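Local coordinates for erythrocyte membrane protein 1 (Plasmodium falciparum, PDB 6S8T) that binds the host receptor ICAM-1 through this DBLbeta domain, one piece of a much longer adhesin of malaria-infected erythrocytes, at residues T434-N439 / N452-D457; Q311-L316 / E345-K350; G93-I98 / I351-K356. All blocks are in the same frame, centred on the assembly; numbering follows the deposited sequence.

Interaction 1 of 3, residues T434-N439 / N452-D457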
loop_
_atom_site.group_PDB
_atom_site.type_symbol
_atom_site.label_atom_id
_atom_site.label_comp_id
_atom_site.label_asym_id
_atom_site.label_seq_id
_atom_site.Cartn_x
_atom_site.Cartn_y
_atom_site.Cartn_z
ATOM N N THR A 434 -0.662 2.730 -22.639
ATOM C CA THR A 434 -0.505 3.561 -21.455
ATOM C C THR A 434 -1.798 4.180 -20.940
ATOM O O THR A 434 -1.817 4.650 -19.796
ATOM C CB THR A 434 0.497 4.694 -21.731
ATOM O OG1 THR A 434 -0.016 5.544 -22.764
ATOM C CG2 THR A 434 1.834 4.121 -22.181
ATOM N N GLN A 435 -2.866 4.194 -21.733
ATOM C CA GLN A 435 -4.113 4.845 -21.349
ATOM C C GLN A 435 -5.013 3.848 -20.626
ATOM O O GLN A 435 -5.415 2.833 -21.204
ATOM C CB GLN A 435 -4.813 5.417 -22.580
ATOM C CG GLN A 435 -6.095 6.168 -22.276
ATOM C CD GLN A 435 -6.692 6.815 -23.508
ATOM O OE1 GLN A 435 -5.981 7.410 -24.316
ATOM N NE2 GLN A 435 -8.005 6.695 -23.662
ATOM N N PHE A 436 -5.338 4.144 -19.365
ATOM C CA PHE A 436 -6.134 3.239 -18.543
ATOM C C PHE A 436 -7.637 3.364 -18.783
ATOM O O PHE A 436 -8.400 2.562 -18.233
ATOM C CB PHE A 436 -5.821 3.466 -17.058
ATOM C CG PHE A 436 -4.627 2.692 -16.565
ATOM C CD1 PHE A 436 -3.345 3.047 -16.949
ATOM C CD2 PHE A 436 -4.789 1.609 -15.716
ATOM C CE1 PHE A 436 -2.246 2.334 -16.501
ATOM C CE2 PHE A 436 -3.693 0.890 -15.263
ATOM C CZ PHE A 436 -2.421 1.254 -15.657
ATOM N N CYS A 437 -8.083 4.335 -19.576
ATOM C CA CYS A 437 -9.478 4.435 -19.978
ATOM C C CYS A 437 -9.624 4.061 -21.449
ATOM O O CYS A 437 -8.700 4.240 -22.246
ATOM C CB CYS A 437 -10.031 5.846 -19.745
ATOM S SG CYS A 437 -9.134 7.158 -20.603
ATOM N N LYS A 438 -10.800 3.538 -21.800
ATOM C CA LYS A 438 -11.065 3.099 -23.165
ATOM C C LYS A 438 -11.216 4.290 -24.105
ATOM O O LYS A 438 -10.345 4.539 -24.944
ATOM C CB LYS A 438 -12.319 2.221 -23.212
ATOM C CG LYS A 438 -12.199 0.934 -22.410
ATOM C CD LYS A 438 -13.486 0.124 -22.439
ATOM C CE LYS A 438 -13.334 -1.164 -21.639
ATOM N NZ LYS A 438 -14.586 -1.970 -21.604
ATOM N N ASN A 439 -12.315 5.024 -23.972
ATOM C CA ASN A 439 -12.589 6.188 -24.801
ATOM C C ASN A 439 -12.187 7.469 -24.077
ATOM O O ASN A 439 -11.953 7.484 -22.866
ATOM C CB ASN A 439 -14.072 6.237 -25.189
ATOM C CG ASN A 439 -14.418 5.258 -26.290
ATOM O OD1 ASN A 439 -13.680 5.119 -27.264
ATOM N ND2 ASN A 439 -15.546 4.572 -26.143
ATOM N N ASN A 452 -4.078 3.157 -27.830
ATOM C CA ASN A 452 -3.168 3.112 -26.692
ATOM C C ASN A 452 -3.830 2.606 -25.406
ATOM O O ASN A 452 -3.314 2.871 -24.313
ATOM C CB ASN A 452 -2.553 4.496 -26.458
ATOM C CG ASN A 452 -3.583 5.534 -26.057
ATOM O OD1 ASN A 452 -4.757 5.432 -26.411
ATOM N ND2 ASN A 452 -3.145 6.544 -25.315
ATOM N N TYR A 453 -4.947 1.890 -25.512
ATOM C CA TYR A 453 -5.600 1.321 -24.340
ATOM C C TYR A 453 -4.731 0.229 -23.724
ATOM O O TYR A 453 -4.179 -0.619 -24.431
ATOM C CB TYR A 453 -6.970 0.766 -24.734
ATOM C CG TYR A 453 -7.791 0.197 -23.598
ATOM C CD1 TYR A 453 -7.922 0.877 -22.393
ATOM C CD2 TYR A 453 -8.461 -1.012 -23.744
ATOM C CE1 TYR A 453 -8.684 0.358 -21.359
ATOM C CE2 TYR A 453 -9.222 -1.537 -22.720
ATOM C CZ TYR A 453 -9.332 -0.851 -21.532
ATOM O OH TYR A 453 -10.094 -1.379 -20.516
ATOM N N THR A 454 -4.604 0.258 -22.392
ATOM C CA THR A 454 -3.689 -0.659 -21.712
ATOM C C THR A 454 -4.120 -2.112 -21.858
ATOM O O THR A 454 -3.268 -3.006 -21.923
ATOM C CB THR A 454 -3.568 -0.305 -20.227
ATOM O OG1 THR A 454 -4.868 -0.279 -19.625
ATOM C CG2 THR A 454 -2.900 1.048 -20.044
ATOM N N PHE A 455 -5.427 -2.372 -21.911
ATOM C CA PHE A 455 -5.953 -3.728 -22.000
ATOM C C PHE A 455 -6.438 -4.070 -23.405
ATOM O O PHE A 455 -7.382 -4.851 -23.565
ATOM C CB PHE A 455 -7.074 -3.924 -20.979
ATOM C CG PHE A 455 -6.720 -3.448 -19.596
ATOM C CD1 PHE A 455 -5.844 -4.169 -18.801
ATOM C CD2 PHE A 455 -7.263 -2.278 -19.092
ATOM C CE1 PHE A 455 -5.514 -3.730 -17.530
ATOM C CE2 PHE A 455 -6.939 -1.835 -17.821
ATOM C CZ PHE A 455 -6.064 -2.562 -17.041
ATOM N N LYS A 456 -5.806 -3.501 -24.429
ATOM C CA LYS A 456 -6.176 -3.763 -25.816
ATOM C C LYS A 456 -5.682 -5.152 -26.202
ATOM O O LYS A 456 -4.473 -5.381 -26.307
ATOM C CB LYS A 456 -5.588 -2.689 -26.727
ATOM C CG LYS A 456 -6.201 -2.631 -28.112
ATOM C CD LYS A 456 -7.694 -2.367 -28.042
ATOM C CE LYS A 456 -8.158 -1.560 -29.241
ATOM N NZ LYS A 456 -7.699 -2.165 -30.517
ATOM N N ASP A 457 -6.617 -6.082 -26.410
ATOM C CA ASP A 457 -6.235 -7.461 -26.711
ATOM C C ASP A 457 -5.483 -7.588 -28.031
ATOM O O ASP A 457 -4.466 -8.301 -28.066
ATOM C CB ASP A 457 -7.474 -8.364 -26.673
ATOM C CG ASP A 457 -8.267 -8.214 -25.390
ATOM O OD1 ASP A 457 -7.648 -8.008 -24.325
ATOM O OD2 ASP A 457 -9.511 -8.300 -25.447
#
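Asn452 O, the backbone carbonyl oxygen, receives two backbone N-H groups: Gln435 N at 2.9 Å, nearly straight with 162° at the hydrogen, and the weak, bent bond from Thr434 N at 3.1 Å. The return bond runs from Thr454 N to Gln435 O, also 2.9 Å. Together they make a single beta bridge between Gln435 and Tyr453 in a region otherwise without regular strand. The side chain of Gln435 repeats the link outside the backbone. Asn452 ND2 donates to Gln435 OE1 (3.1 Å), with the two amide planes perpendicular, while Gln435 NE2 bonds to Cys437 O and to Asp450, which fixes the rotation of the amide. Length suits glutamine here: with CG anti to the backbone N (chi1 -178°), the extended chain lets one amide face Asn452 with its oxygen and Cys437 and Asp450 with its nitrogen. This is loop architecture on the helical DBL domain, held to the N terminus by the Cys437–Cys2 disulfide. Tyr453 begins a type I turn ending at Lys456, and Lys438 makes a CH-pi contact over one face of its ring: Lys438 CG stands 3.9 Å from the Tyr453 centroid while the methylenes run alongside. Thr454 supplies a methyl, CG2, for a second CH-pi contact over a face of Phe436, 4.1 Å from that centroid. Beyond it, Phe436 meets Trp358 edge-to-face and packs against Ala302 of helix 293-319.

Interaction 2 of 3, residues Q311-L316 / E345-K350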
loop_
_atom_site.group_PDB
_atom_site.type_symbol
_atom_site.label_atom_id
_atom_site.label_comp_id
_atom_site.label_asym_id
_atom_site.label_seq_id
_atom_site.Cartn_x
_atom_site.Cartn_y
_atom_site.Cartn_z
ATOM N N GLN A 311 7.272 -6.049 -19.633
ATOM C CA GLN A 311 8.105 -7.236 -19.809
ATOM C C GLN A 311 7.526 -8.165 -20.870
ATOM O O GLN A 311 8.268 -8.717 -21.692
ATOM C CB GLN A 311 8.262 -7.969 -18.476
ATOM C CG GLN A 311 9.187 -9.181 -18.521
ATOM C CD GLN A 311 9.360 -9.833 -17.160
ATOM O OE1 GLN A 311 8.557 -10.675 -16.757
ATOM N NE2 GLN A 311 10.407 -9.441 -16.441
ATOM N N GLU A 312 6.204 -8.352 -20.870
ATOM C CA GLU A 312 5.571 -9.158 -21.910
ATOM C C GLU A 312 5.677 -8.490 -23.274
ATOM O O GLU A 312 5.798 -9.180 -24.292
ATOM C CB GLU A 312 4.104 -9.411 -21.567
ATOM C CG GLU A 312 3.888 -10.323 -20.376
ATOM C CD GLU A 312 4.523 -11.682 -20.570
ATOM O OE1 GLU A 312 5.649 -11.890 -20.072
ATOM O OE2 GLU A 312 3.901 -12.538 -21.231
ATOM N N TYR A 313 5.628 -7.158 -23.314
ATOM C CA TYR A 313 5.733 -6.456 -24.587
ATOM C C TYR A 313 7.116 -6.635 -25.200
ATOM O O TYR A 313 7.246 -6.749 -26.423
ATOM C CB TYR A 313 5.410 -4.975 -24.396
ATOM C CG TYR A 313 5.097 -4.235 -25.677
ATOM C CD1 TYR A 313 3.795 -4.169 -26.161
ATOM C CD2 TYR A 313 6.098 -3.598 -26.400
ATOM C CE1 TYR A 313 3.500 -3.492 -27.329
ATOM C CE2 TYR A 313 5.813 -2.920 -27.570
ATOM C CZ TYR A 313 4.512 -2.869 -28.030
ATOM O OH TYR A 313 4.220 -2.194 -29.193
ATOM N N ASP A 314 8.160 -6.668 -24.367
ATOM C CA ASP A 314 9.507 -6.903 -24.882
ATOM C C ASP A 314 9.634 -8.299 -25.477
ATOM O O ASP A 314 10.304 -8.483 -26.500
ATOM C CB ASP A 314 10.541 -6.696 -23.777
ATOM C CG ASP A 314 10.727 -5.238 -23.420
ATOM O OD1 ASP A 314 10.061 -4.385 -24.042
ATOM O OD2 ASP A 314 11.540 -4.945 -22.517
ATOM N N LYS A 315 9.007 -9.297 -24.848
ATOM C CA LYS A 315 8.997 -10.637 -25.425
ATOM C C LYS A 315 8.289 -10.650 -26.771
ATOM O O LYS A 315 8.652 -11.430 -27.659
ATOM C CB LYS A 315 8.325 -11.621 -24.467
ATOM C CG LYS A 315 9.030 -11.772 -23.133
ATOM C CD LYS A 315 8.275 -12.720 -22.216
ATOM C CE LYS A 315 8.981 -12.864 -20.876
ATOM N NZ LYS A 315 8.213 -13.715 -19.924
ATOM N N LEU A 316 7.283 -9.792 -26.942
ATOM C CA LEU A 316 6.582 -9.702 -28.214
ATOM C C LEU A 316 7.416 -8.991 -29.273
ATOM O O LEU A 316 7.309 -9.318 -30.461
ATOM C CB LEU A 316 5.244 -8.986 -28.017
ATOM C CG LEU A 316 4.164 -9.217 -29.074
ATOM C CD1 LEU A 316 3.811 -10.693 -29.159
ATOM C CD2 LEU A 316 2.930 -8.385 -28.761
ATOM N N GLU A 345 -0.254 -15.244 -28.101
ATOM C CA GLU A 345 -1.232 -15.938 -27.271
ATOM C C GLU A 345 -0.927 -15.754 -25.789
ATOM O O GLU A 345 -1.837 -15.512 -24.986
ATOM C CB GLU A 345 -1.263 -17.422 -27.634
ATOM C CG GLU A 345 -2.335 -18.211 -26.910
ATOM C CD GLU A 345 -3.706 -18.035 -27.529
ATOM O OE1 GLU A 345 -3.987 -18.703 -28.547
ATOM O OE2 GLU A 345 -4.497 -17.223 -27.005
ATOM N N GLU A 346 0.351 -15.861 -25.407
ATOM C CA GLU A 346 0.730 -15.656 -24.013
ATOM C C GLU A 346 0.484 -14.220 -23.570
ATOM O O GLU A 346 0.130 -13.983 -22.409
ATOM C CB GLU A 346 2.198 -16.027 -23.798
ATOM C CG GLU A 346 2.518 -17.493 -24.048
ATOM C CD GLU A 346 3.989 -17.824 -23.834
ATOM O OE1 GLU A 346 4.762 -16.913 -23.465
ATOM O OE2 GLU A 346 4.371 -18.998 -24.038
ATOM N N TYR A 347 0.666 -13.257 -24.477
ATOM C CA TYR A 347 0.403 -11.864 -24.135
ATOM C C TYR A 347 -1.081 -11.642 -23.853
ATOM O O TYR A 347 -1.445 -11.017 -22.850
ATOM C CB TYR A 347 0.887 -10.948 -25.261
ATOM C CG TYR A 347 0.748 -9.474 -24.954
ATOM C CD1 TYR A 347 -0.422 -8.786 -25.267
ATOM C CD2 TYR A 347 1.784 -8.767 -24.351
ATOM C CE1 TYR A 347 -0.559 -7.440 -24.984
ATOM C CE2 TYR A 347 1.659 -7.417 -24.069
ATOM C CZ TYR A 347 0.482 -6.759 -24.386
ATOM O OH TYR A 347 0.347 -5.420 -24.108
ATOM N N LYS A 348 -1.953 -12.166 -24.718
ATOM C CA LYS A 348 -3.387 -11.958 -24.545
ATOM C C LYS A 348 -3.891 -12.584 -23.248
ATOM O O LYS A 348 -4.765 -12.021 -22.578
ATOM C CB LYS A 348 -4.150 -12.522 -25.744
ATOM C CG LYS A 348 -5.658 -12.328 -25.674
ATOM C CD LYS A 348 -6.350 -12.867 -26.918
ATOM C CE LYS A 348 -6.121 -14.363 -27.076
ATOM N NZ LYS A 348 -6.660 -15.139 -25.924
ATOM N N LYS A 349 -3.347 -13.746 -22.874
ATOM C CA LYS A 349 -3.810 -14.419 -21.664
ATOM C C LYS A 349 -3.428 -13.640 -20.410
ATOM O O LYS A 349 -4.244 -13.495 -19.493
ATOM C CB LYS A 349 -3.247 -15.840 -21.602
ATOM C CG LYS A 349 -3.806 -16.775 -22.662
ATOM C CD LYS A 349 -3.171 -18.153 -22.576
ATOM C CE LYS A 349 -3.740 -19.088 -23.629
ATOM N NZ LYS A 349 -3.095 -20.431 -23.587
ATOM N N LYS A 350 -2.195 -13.131 -20.351
ATOM C CA LYS A 350 -1.760 -12.389 -19.171
ATOM C C LYS A 350 -2.499 -11.065 -19.040
ATOM O O LYS A 350 -2.926 -10.693 -17.940
ATOM C CB LYS A 350 -0.252 -12.146 -19.222
ATOM C CG LYS A 350 0.586 -13.246 -18.603
ATOM C CD LYS A 350 1.963 -12.721 -18.228
ATOM C CE LYS A 350 2.802 -13.788 -17.551
ATOM N NZ LYS A 350 3.139 -14.896 -18.486
#
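Glu312 and Tyr347 are the residues whose CA atoms are nearest each other between 311-316 and 345-350, Glu312 CB lying 3.7 Å from CD2 of the tyrosine ring. The edge of that ring faces the backbone N of Tyr313 (4.0 Å from Tyr347 CE2), and the hydroxyl approaches the edge of the Tyr313 ring. Tyrosine fits because its flat ring fills the space between the backbones and still carries a polar end: a chi1 of -176° turns the ring away from its own N and lays it across toward 311-316, and its OH hydrogen-bonds to Gln309. The segments belong to helices 293-319 and 335-372, which follow one another in the chain and form an antiparallel helical hairpin of the DBL domain. The axes of 311-316 and 345-350 pass 10.0 Å apart, at 164°, and 345-350 falls in a predicted coiled coil. Glu312 is buried yet charged. Bent at chi2, its chain sets the carboxylate crosswise to Lys350, whose CD packs 3.6 Å from Glu312 OE2, and a long salt bridge of 3.7 Å joins this oxygen to Lys350 NZ. Glu312 OE1 accepts from Lys315 NZ at 3.2 Å on its syn lone pair, one turn along its own helix. Two lysines thus probably stabilise the ionised carboxylate, partly offsetting the like charge of Glu346 nearby. Toward the hairpin's connecting end, Leu316 packs on Ala343 and Cys344.

Interaction 3 of 3, residues G93-I98 / I351-K356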
loop_
_atom_site.group_PDB
_atom_site.type_symbol
_atom_site.label_atom_id
_atom_site.label_comp_id
_atom_site.label_asym_id
_atom_site.label_seq_id
_atom_site.Cartn_x
_atom_site.Cartn_y
_atom_site.Cartn_z
ATOM N N GLY A 93 5.269 -9.879 -12.403
ATOM C CA GLY A 93 4.309 -10.846 -12.889
ATOM C C GLY A 93 3.561 -11.611 -11.815
ATOM O O GLY A 93 2.652 -12.381 -12.154
ATOM N N THR A 94 3.915 -11.435 -10.541
ATOM C CA THR A 94 3.204 -12.112 -9.462
ATOM C C THR A 94 1.754 -11.648 -9.412
ATOM O O THR A 94 1.474 -10.449 -9.329
ATOM C CB THR A 94 3.889 -11.846 -8.119
ATOM O OG1 THR A 94 5.211 -12.404 -8.129
ATOM C CG2 THR A 94 3.092 -12.468 -6.979
ATOM N N GLU A 95 0.829 -12.606 -9.461
ATOM C CA GLU A 95 -0.592 -12.291 -9.514
ATOM C C GLU A 95 -1.116 -11.941 -8.125
ATOM O O GLU A 95 -0.917 -12.692 -7.165
ATOM C CB GLU A 95 -1.371 -13.469 -10.099
ATOM C CG GLU A 95 -0.982 -13.808 -11.535
ATOM C CD GLU A 95 -1.525 -15.152 -11.999
ATOM O OE1 GLU A 95 -2.043 -15.916 -11.158
ATOM O OE2 GLU A 95 -1.426 -15.446 -13.211
ATOM N N TRP A 96 -1.780 -10.794 -8.019
ATOM C CA TRP A 96 -2.398 -10.402 -6.758
ATOM C C TRP A 96 -3.616 -11.274 -6.486
ATOM O O TRP A 96 -4.403 -11.568 -7.391
ATOM C CB TRP A 96 -2.810 -8.926 -6.787
ATOM C CG TRP A 96 -1.672 -7.947 -6.959
ATOM C CD1 TRP A 96 -0.499 -8.150 -7.634
ATOM C CD2 TRP A 96 -1.608 -6.612 -6.441
ATOM N NE1 TRP A 96 0.286 -7.023 -7.569
ATOM C CE2 TRP A 96 -0.372 -6.065 -6.843
ATOM C CE3 TRP A 96 -2.479 -5.825 -5.679
ATOM C CZ2 TRP A 96 0.017 -4.774 -6.501
ATOM C CZ3 TRP A 96 -2.093 -4.541 -5.347
ATOM C CH2 TRP A 96 -0.854 -4.029 -5.755
ATOM N N LYS A 97 -3.775 -11.695 -5.235
ATOM C CA LYS A 97 -4.903 -12.534 -4.873
ATOM C C LYS A 97 -5.807 -11.814 -3.884
ATOM O O LYS A 97 -5.403 -10.882 -3.186
ATOM C CB LYS A 97 -4.450 -13.882 -4.293
ATOM C CG LYS A 97 -5.438 -15.014 -4.573
ATOM C CD LYS A 97 -4.758 -16.377 -4.580
ATOM C CE LYS A 97 -5.571 -17.404 -5.363
ATOM N NZ LYS A 97 -4.857 -17.866 -6.591
ATOM N N ILE A 98 -7.051 -12.273 -3.848
ATOM C CA ILE A 98 -8.089 -11.675 -3.023
ATOM C C ILE A 98 -7.889 -12.074 -1.563
ATOM O O ILE A 98 -7.330 -13.129 -1.248
ATOM C CB ILE A 98 -9.478 -12.097 -3.548
ATOM C CG1 ILE A 98 -9.577 -11.849 -5.059
ATOM C CG2 ILE A 98 -10.594 -11.365 -2.822
ATOM C CD1 ILE A 98 -9.223 -13.057 -5.930
ATOM N N ILE A 351 -2.649 -10.331 -20.144
ATOM C CA ILE A 351 -3.318 -9.037 -20.072
ATOM C C ILE A 351 -4.786 -9.208 -19.707
ATOM O O ILE A 351 -5.354 -8.374 -18.990
ATOM C CB ILE A 351 -3.145 -8.273 -21.399
ATOM C CG1 ILE A 351 -1.661 -8.060 -21.691
ATOM C CG2 ILE A 351 -3.850 -6.932 -21.343
ATOM C CD1 ILE A 351 -0.928 -7.324 -20.599
ATOM N N LYS A 352 -5.415 -10.297 -20.158
ATOM C CA LYS A 352 -6.838 -10.487 -19.893
ATOM C C LYS A 352 -7.106 -10.742 -18.414
ATOM O O LYS A 352 -8.053 -10.184 -17.848
ATOM C CB LYS A 352 -7.386 -11.636 -20.737
ATOM C CG LYS A 352 -8.898 -11.758 -20.676
ATOM C CD LYS A 352 -9.566 -10.516 -21.250
ATOM C CE LYS A 352 -11.021 -10.413 -20.820
ATOM N NZ LYS A 352 -11.143 -10.151 -19.360
ATOM N N LYS A 353 -6.291 -11.581 -17.769
ATOM C CA LYS A 353 -6.548 -11.891 -16.366
ATOM C C LYS A 353 -6.285 -10.690 -15.467
ATOM O O LYS A 353 -6.981 -10.509 -14.460
ATOM C CB LYS A 353 -5.719 -13.100 -15.930
ATOM C CG LYS A 353 -4.233 -12.971 -16.168
ATOM C CD LYS A 353 -3.583 -14.337 -16.342
ATOM C CE LYS A 353 -3.925 -15.271 -15.196
ATOM N NZ LYS A 353 -3.246 -16.588 -15.345
ATOM N N TRP A 354 -5.303 -9.853 -15.812
ATOM C CA TRP A 354 -5.120 -8.604 -15.081
ATOM C C TRP A 354 -6.283 -7.651 -15.328
ATOM O O TRP A 354 -6.717 -6.941 -14.413
ATOM C CB TRP A 354 -3.793 -7.951 -15.471
ATOM C CG TRP A 354 -2.588 -8.580 -14.820
ATOM C CD1 TRP A 354 -1.981 -9.748 -15.174
ATOM C CD2 TRP A 354 -1.846 -8.064 -13.707
ATOM N NE1 TRP A 354 -0.908 -9.995 -14.351
ATOM C CE2 TRP A 354 -0.804 -8.976 -13.441
ATOM C CE3 TRP A 354 -1.961 -6.922 -12.910
ATOM C CZ2 TRP A 354 0.117 -8.782 -12.412
ATOM C CZ3 TRP A 354 -1.047 -6.730 -11.888
ATOM C CH2 TRP A 354 -0.021 -7.657 -11.646
ATOM N N GLU A 355 -6.812 -7.633 -16.555
ATOM C CA GLU A 355 -7.930 -6.750 -16.869
ATOM C C GLU A 355 -9.161 -7.076 -16.032
ATOM O O GLU A 355 -9.925 -6.171 -15.679
ATOM C CB GLU A 355 -8.270 -6.834 -18.357
ATOM C CG GLU A 355 -9.353 -5.861 -18.795
ATOM C CD GLU A 355 -9.772 -6.059 -20.239
ATOM O OE1 GLU A 355 -9.483 -7.138 -20.802
ATOM O OE2 GLU A 355 -10.391 -5.134 -20.812
ATOM N N LYS A 356 -9.372 -8.353 -15.701
ATOM C CA LYS A 356 -10.530 -8.708 -14.887
ATOM C C LYS A 356 -10.440 -8.086 -13.499
ATOM O O LYS A 356 -11.455 -7.675 -12.928
ATOM C CB LYS A 356 -10.669 -10.228 -14.790
ATOM C CG LYS A 356 -11.140 -10.889 -16.075
ATOM C CD LYS A 356 -11.508 -12.345 -15.841
ATOM C CE LYS A 356 -12.126 -12.965 -17.083
ATOM N NZ LYS A 356 -12.547 -14.374 -16.846
HETATM O O HOH W 1 0.985 -12.302 -14.475
#
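Lys353 NZ donates to Glu95 OE2 at 3.0 Å in a salt bridge between exposed side chains, reaching the oxygen on its syn side but 30° out of the carboxylate plane. The lysine is placed for this by a bend at chi3 (-53°), and the two chains meet at about a right angle. A more sheltered donor, the indole NE1 of Trp354, is satisfied by a water at 3.0 Å lying in the plane of the ring. The same water donates to Gly93 O at 2.9 Å, so a single molecule joins the loop backbone to a side chain of helix 335-372. Glycine suits position 93 because its positive phi would press a CB against the preceding carbonyl. Thr94 OG1 lies within hydrogen-bonding distance of the carbonyls of Lys91 and Glu88, which would have to share its one proton, while Trp96 O accepts from Gln357 NE2 of helix 335-372. The indoles make an offset edge-to-face pair: the edge of Trp354 is directed at the face of Trp96, the six-membered ring of Trp354 lying 5.6 Å from the five-membered ring of Trp96 between centroids. Trp301 of helix 293-319 meets both indoles, and Phe305 and Met308 pack further along Trp354. Trp96 also touches Pro113 of helix 113-116 and Tyr110, as the chain enters the short, weakly bonded strand 97-98, which pairs antiparallel with strand 110-111.

In the fold
From the N terminus, the chain first reaches 93-98, a loop leading into a short strand; it waits some 250 residues, mostly helical, for helix 335-372 to return and close interaction 3. Within that long excursion lies interaction 2, a short closure in which helix 335-372 folds back on helix 293-319. The two contacts occupy successive turns of helix 335-372, their centres about 13 Å apart. Interaction 1 forms later, in series with both, where the loop after helix 417-424 doubles back on itself. It touches interaction 3 through Phe455 and Tyr453 against Glu355, so the C-terminal loop, the helical hairpin and the strand region around 93-98 meet along one helix.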